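PKS_KS domain-containing protein (Photorhabdus luminescens subsp. laumondii, PDB 6SMO) probably acts as a 3-oxoacyl-[acyl-carrier-protein] synthase of the thiolase-like superfamily, and holds a dodecanal chain bearing five keto groups in its pocket. Local coordinates at residues L156-S159 against E160-D163; D166-S169 against A170-V174. All blocks are in the same frame, centred on the assembly; numbering follows the deposited sequence.

Contact 1 of 2, residues L156-S159 against E160-D163; sequences LIKS and EDYD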
loop_
_atom_site.group_PDB
_atom_site.type_symbol
_atom_site.label_atom_id
_atom_site.label_comp_id
_atom_site.label_asym_id
_atom_site.label_seq_id
_atom_site.Cartn_x
_atom_site.Cartn_y
_atom_site.Cartn_z
ATOM N N LEU B 156 16.781 -18.974 -18.072
ATOM C CA LEU B 156 15.337 -18.950 -18.447
ATOM C C LEU B 156 14.706 -17.587 -18.121
ATOM O O LEU B 156 13.604 -17.325 -18.645
ATOM C CB LEU B 156 14.591 -20.082 -17.730
ATOM C CG LEU B 156 14.756 -21.480 -18.329
ATOM C CD1 LEU B 156 14.095 -22.525 -17.445
ATOM C CD2 LEU B 156 14.186 -21.553 -19.740
ATOM N N ILE B 157 15.359 -16.756 -17.299
ATOM C CA ILE B 157 14.866 -15.392 -16.933
ATOM C C ILE B 157 14.949 -14.502 -18.180
ATOM O O ILE B 157 16.078 -14.210 -18.622
ATOM C CB ILE B 157 15.652 -14.788 -15.749
ATOM C CG1 ILE B 157 15.557 -15.657 -14.492
ATOM C CG2 ILE B 157 15.193 -13.363 -15.472
ATOM C CD1 ILE B 157 16.623 -15.364 -13.462
ATOM N N LYS B 158 13.794 -14.089 -18.712
ATOM C CA LYS B 158 13.680 -13.223 -19.916
ATOM C C LYS B 158 13.843 -11.754 -19.509
ATOM O O LYS B 158 13.695 -11.447 -18.309
ATOM C CB LYS B 158 12.336 -13.448 -20.617
ATOM C CG LYS B 158 12.223 -14.753 -21.394
ATOM C CD LYS B 158 12.987 -14.745 -22.700
ATOM C CE LYS B 158 12.879 -16.049 -23.458
ATOM N NZ LYS B 158 13.509 -15.958 -24.797
ATOM N N SER B 159 14.136 -10.891 -20.487
ATOM C CA SER B 159 14.269 -9.417 -20.330
ATOM C C SER B 159 12.913 -8.803 -19.958
ATOM O O SER B 159 12.905 -7.799 -19.215
ATOM C CB SER B 159 14.828 -8.796 -21.587
ATOM O OG SER B 159 15.026 -7.400 -21.421
ATOM N N GLU B 160 11.816 -9.395 -20.444
ATOM C CA GLU B 160 10.427 -8.880 -20.288
ATOM C C GLU B 160 9.920 -9.117 -18.857
ATOM O O GLU B 160 8.965 -8.421 -18.459
ATOM C CB GLU B 160 9.490 -9.555 -21.295
ATOM C CG GLU B 160 9.876 -9.340 -22.752
ATOM C CD GLU B 160 9.611 -7.945 -23.297
ATOM O OE1 GLU B 160 10.224 -6.984 -22.789
ATOM O OE2 GLU B 160 8.793 -7.823 -24.230
ATOM N N ASP B 161 10.527 -10.055 -18.119
ATOM C CA ASP B 161 10.062 -10.523 -16.782
ATOM C C ASP B 161 10.205 -9.417 -15.726
ATOM O O ASP B 161 9.431 -9.450 -14.749
ATOM C CB ASP B 161 10.821 -11.774 -16.330
ATOM C CG ASP B 161 10.453 -13.037 -17.090
ATOM O OD1 ASP B 161 9.276 -13.168 -17.483
ATOM O OD2 ASP B 161 11.348 -13.883 -17.282
ATOM N N TYR B 162 11.155 -8.492 -15.899
ATOM C CA TYR B 162 11.468 -7.410 -14.926
ATOM C C TYR B 162 10.278 -6.449 -14.788
ATOM O O TYR B 162 10.120 -5.854 -13.702
ATOM C CB TYR B 162 12.733 -6.652 -15.339
ATOM C CG TYR B 162 13.228 -5.667 -14.310
ATOM C CD1 TYR B 162 13.931 -6.095 -13.194
ATOM C CD2 TYR B 162 12.985 -4.308 -14.440
ATOM C CE1 TYR B 162 14.385 -5.200 -12.239
ATOM C CE2 TYR B 162 13.433 -3.400 -13.493
ATOM C CZ TYR B 162 14.136 -3.847 -12.389
ATOM O OH TYR B 162 14.581 -2.960 -11.453
ATOM N N ASP B 163 9.473 -6.306 -15.848
ATOM C CA ASP B 163 8.295 -5.397 -15.906
ATOM C C ASP B 163 7.201 -5.887 -14.948
ATOM O O ASP B 163 6.404 -5.042 -14.494
ATOM C CB ASP B 163 7.759 -5.273 -17.336
ATOM C CG ASP B 163 8.752 -4.684 -18.327
ATOM O OD1 ASP B 163 9.606 -3.880 -17.899
ATOM O OD2 ASP B 163 8.664 -5.037 -19.520
#

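Contact 2 of 2, residues D166-S169 against A170-V174; sequences DFSS and AATSV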
loop_
_atom_site.group_PDB
_atom_site.type_symbol
_atom_site.label_atom_id
_atom_site.label_comp_id
_atom_site.label_asym_id
_atom_site.label_seq_id
_atom_site.Cartn_x
_atom_site.Cartn_y
_atom_site.Cartn_z
ATOM N N ASP B 166 7.629 -4.525 -11.342
ATOM C CA ASP B 166 7.320 -3.071 -11.270
ATOM C C ASP B 166 5.888 -2.899 -10.747
ATOM O O ASP B 166 4.947 -3.289 -11.466
ATOM C CB ASP B 166 7.522 -2.392 -12.629
ATOM C CG ASP B 166 7.224 -0.900 -12.647
ATOM O OD1 ASP B 166 7.091 -0.307 -11.558
ATOM O OD2 ASP B 166 7.132 -0.338 -13.758
ATOM N N PHE B 167 5.743 -2.333 -9.544
ATOM C CA PHE B 167 4.448 -2.097 -8.852
ATOM C C PHE B 167 3.689 -0.948 -9.528
ATOM O O PHE B 167 2.447 -1.030 -9.614
ATOM C CB PHE B 167 4.667 -1.801 -7.365
ATOM C CG PHE B 167 4.059 -2.806 -6.417
ATOM C CD1 PHE B 167 4.671 -4.029 -6.186
ATOM C CD2 PHE B 167 2.878 -2.522 -5.749
ATOM C CE1 PHE B 167 4.109 -4.947 -5.311
ATOM C CE2 PHE B 167 2.318 -3.441 -4.874
ATOM C CZ PHE B 167 2.935 -4.651 -4.656
ATOM N N SER B 168 4.409 0.082 -9.987
ATOM C CA SER B 168 3.843 1.315 -10.599
ATOM C C SER B 168 3.902 1.235 -12.130
ATOM O O SER B 168 4.237 2.258 -12.761
ATOM C CB SER B 168 4.551 2.541 -10.080
ATOM O OG SER B 168 5.935 2.503 -10.398
ATOM N N SER B 169 3.581 0.070 -12.705
ATOM C CA SER B 169 3.453 -0.146 -14.171
ATOM C C SER B 169 2.226 0.613 -14.686
ATOM O O SER B 169 2.337 1.277 -15.734
ATOM C CB SER B 169 3.364 -1.612 -14.509
ATOM O OG SER B 169 4.570 -2.283 -14.177
ATOM N N ALA B 170 1.110 0.515 -13.955
ATOM C CA ALA B 170 -0.196 1.136 -14.279
ATOM C C ALA B 170 -0.077 2.665 -14.250
ATOM O O ALA B 170 -0.575 3.308 -15.194
ATOM C CB ALA B 170 -1.246 0.645 -13.312
ATOM N N ALA B 171 0.561 3.217 -13.212
ATOM C CA ALA B 171 0.694 4.674 -12.965
ATOM C C ALA B 171 1.532 5.332 -14.070
ATOM O O ALA B 171 1.094 6.372 -14.598
ATOM C CB ALA B 171 1.296 4.916 -11.602
ATOM N N THR B 172 2.687 4.748 -14.400
ATOM C CA THR B 172 3.690 5.313 -15.346
ATOM C C THR B 172 3.199 5.170 -16.793
ATOM O O THR B 172 3.419 6.115 -17.577
ATOM C CB THR B 172 5.065 4.662 -15.156
ATOM O OG1 THR B 172 4.916 3.247 -15.272
ATOM C CG2 THR B 172 5.695 5.003 -13.825
ATOM N N SER B 173 2.577 4.036 -17.134
ATOM C CA SER B 173 2.050 3.729 -18.491
ATOM C C SER B 173 0.958 4.738 -18.872
ATOM O O SER B 173 0.968 5.208 -20.029
ATOM C CB SER B 173 1.538 2.313 -18.577
ATOM O OG SER B 173 2.592 1.380 -18.397
ATOM N N VAL B 174 0.058 5.049 -17.933
ATOM C CA VAL B 174 -1.069 6.013 -18.119
ATOM C C VAL B 174 -0.498 7.435 -18.205
ATOM O O VAL B 174 -0.968 8.203 -19.070
ATOM C CB VAL B 174 -2.117 5.878 -16.994
ATOM C CG1 VAL B 174 -3.112 7.030 -16.987
ATOM C CG2 VAL B 174 -2.850 4.548 -17.078
#

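Contact 1 of 2, residues L156-S159 against E160-D163
With chi1 at -72°, D161 sets its CG beside its own backbone N, and the carboxylate swings back along the chain to the amide of K158. OD2 accepts from K158 N at 2.8 Å; the donor approaches from above the carboxylate plane, and the N-H...O angle of 148° leaves the bond moderately bent. Near the same oxygen lies the first methylene of K158, with CB 3.5 Å from D161 OD2. Beyond it the K158 side chain leads away and packs on R143 of helix 134-144. In return, D161 N donates weakly to K158 O, 3.5 Å away. Carboxylate and amide of one residue thus both reach back three positions, closing a turn in the loop between helices 134-144 and 169-178, with D161 itself in a 3-10 conformation. D163 N makes another weak bond, to E160 O. OD1, the second oxygen of D161, forms a salt bridge with R143, which fastens the turn to helix 134-144. I157, buried, packs on I144 of the same helix and on N196 of the neighbouring Ketoacyl_synth_N chain.

Contact 2 of 2, residues D166-S169 against A170-V174
T172 and S173 turn their hydroxyls back along the helix onto the carbonyls of S168 and S169, each side chain doubling the bond that its own backbone N makes. T172 OG1 donates to S168 O at 2.8 Å, lying in the carbonyl plane on a lone pair. A chi1 of 55° places this oxygen between the backbone N and the carbonyl carbon and leaves the methyl CG2 3.3 Å from the same S168 O, while the T172 N bond to that carbonyl is weak. One residue on, S173 OG reaches S169 O at 2.7 Å and S173 N reaches it at 3.1 Å, from opposite faces of the carbonyl plane, so two firm donors grip one oxygen. This close packing spans the first turn of helix 169-178. S168 holds the N-cap position but makes no capping bond with its side chain; instead its OG donates to the syn lone pair of D166 OD1. S169 OG donates to D166 O at 2.9 Å, from above that carbonyl's plane. Against the helix D166 packs loosely, on a partly exposed side: OD2 comes no nearer than 4.5 Å to T172 OG1, though OD1 is held by S168 and by the OG of S158 of the neighbouring Ketoacyl_synth_N chain, its stronger partner. S173, partly exposed, meets L97 and L101 of helix 95-111. On the buried side A170 rests on Y96 and A100 of helix 95-111 and, together with V174, on I127 of strand 123-128.

How the contacts relate
Contacts 1 and 2 follow one another in the chain, their centres about 17 Å apart, both in the N-terminal ketosynthase region. They meet where D163 O, at the end of contact 1, lies 3.3 Å from S169 OG in a weak hydrogen bond. Contact 1 is the more peripheral, its centre about 30 Å from the chain's centre against about 18 Å for contact 2. Both also touch the neighbouring Ketoacyl_synth_N chain and so share its interface. None of their residues lines the pocket of the bound pentaoxo-dodecanal; F167 of contact 2 packs on T129 and A132, the residues on either side of A130 and I131 of the pocket.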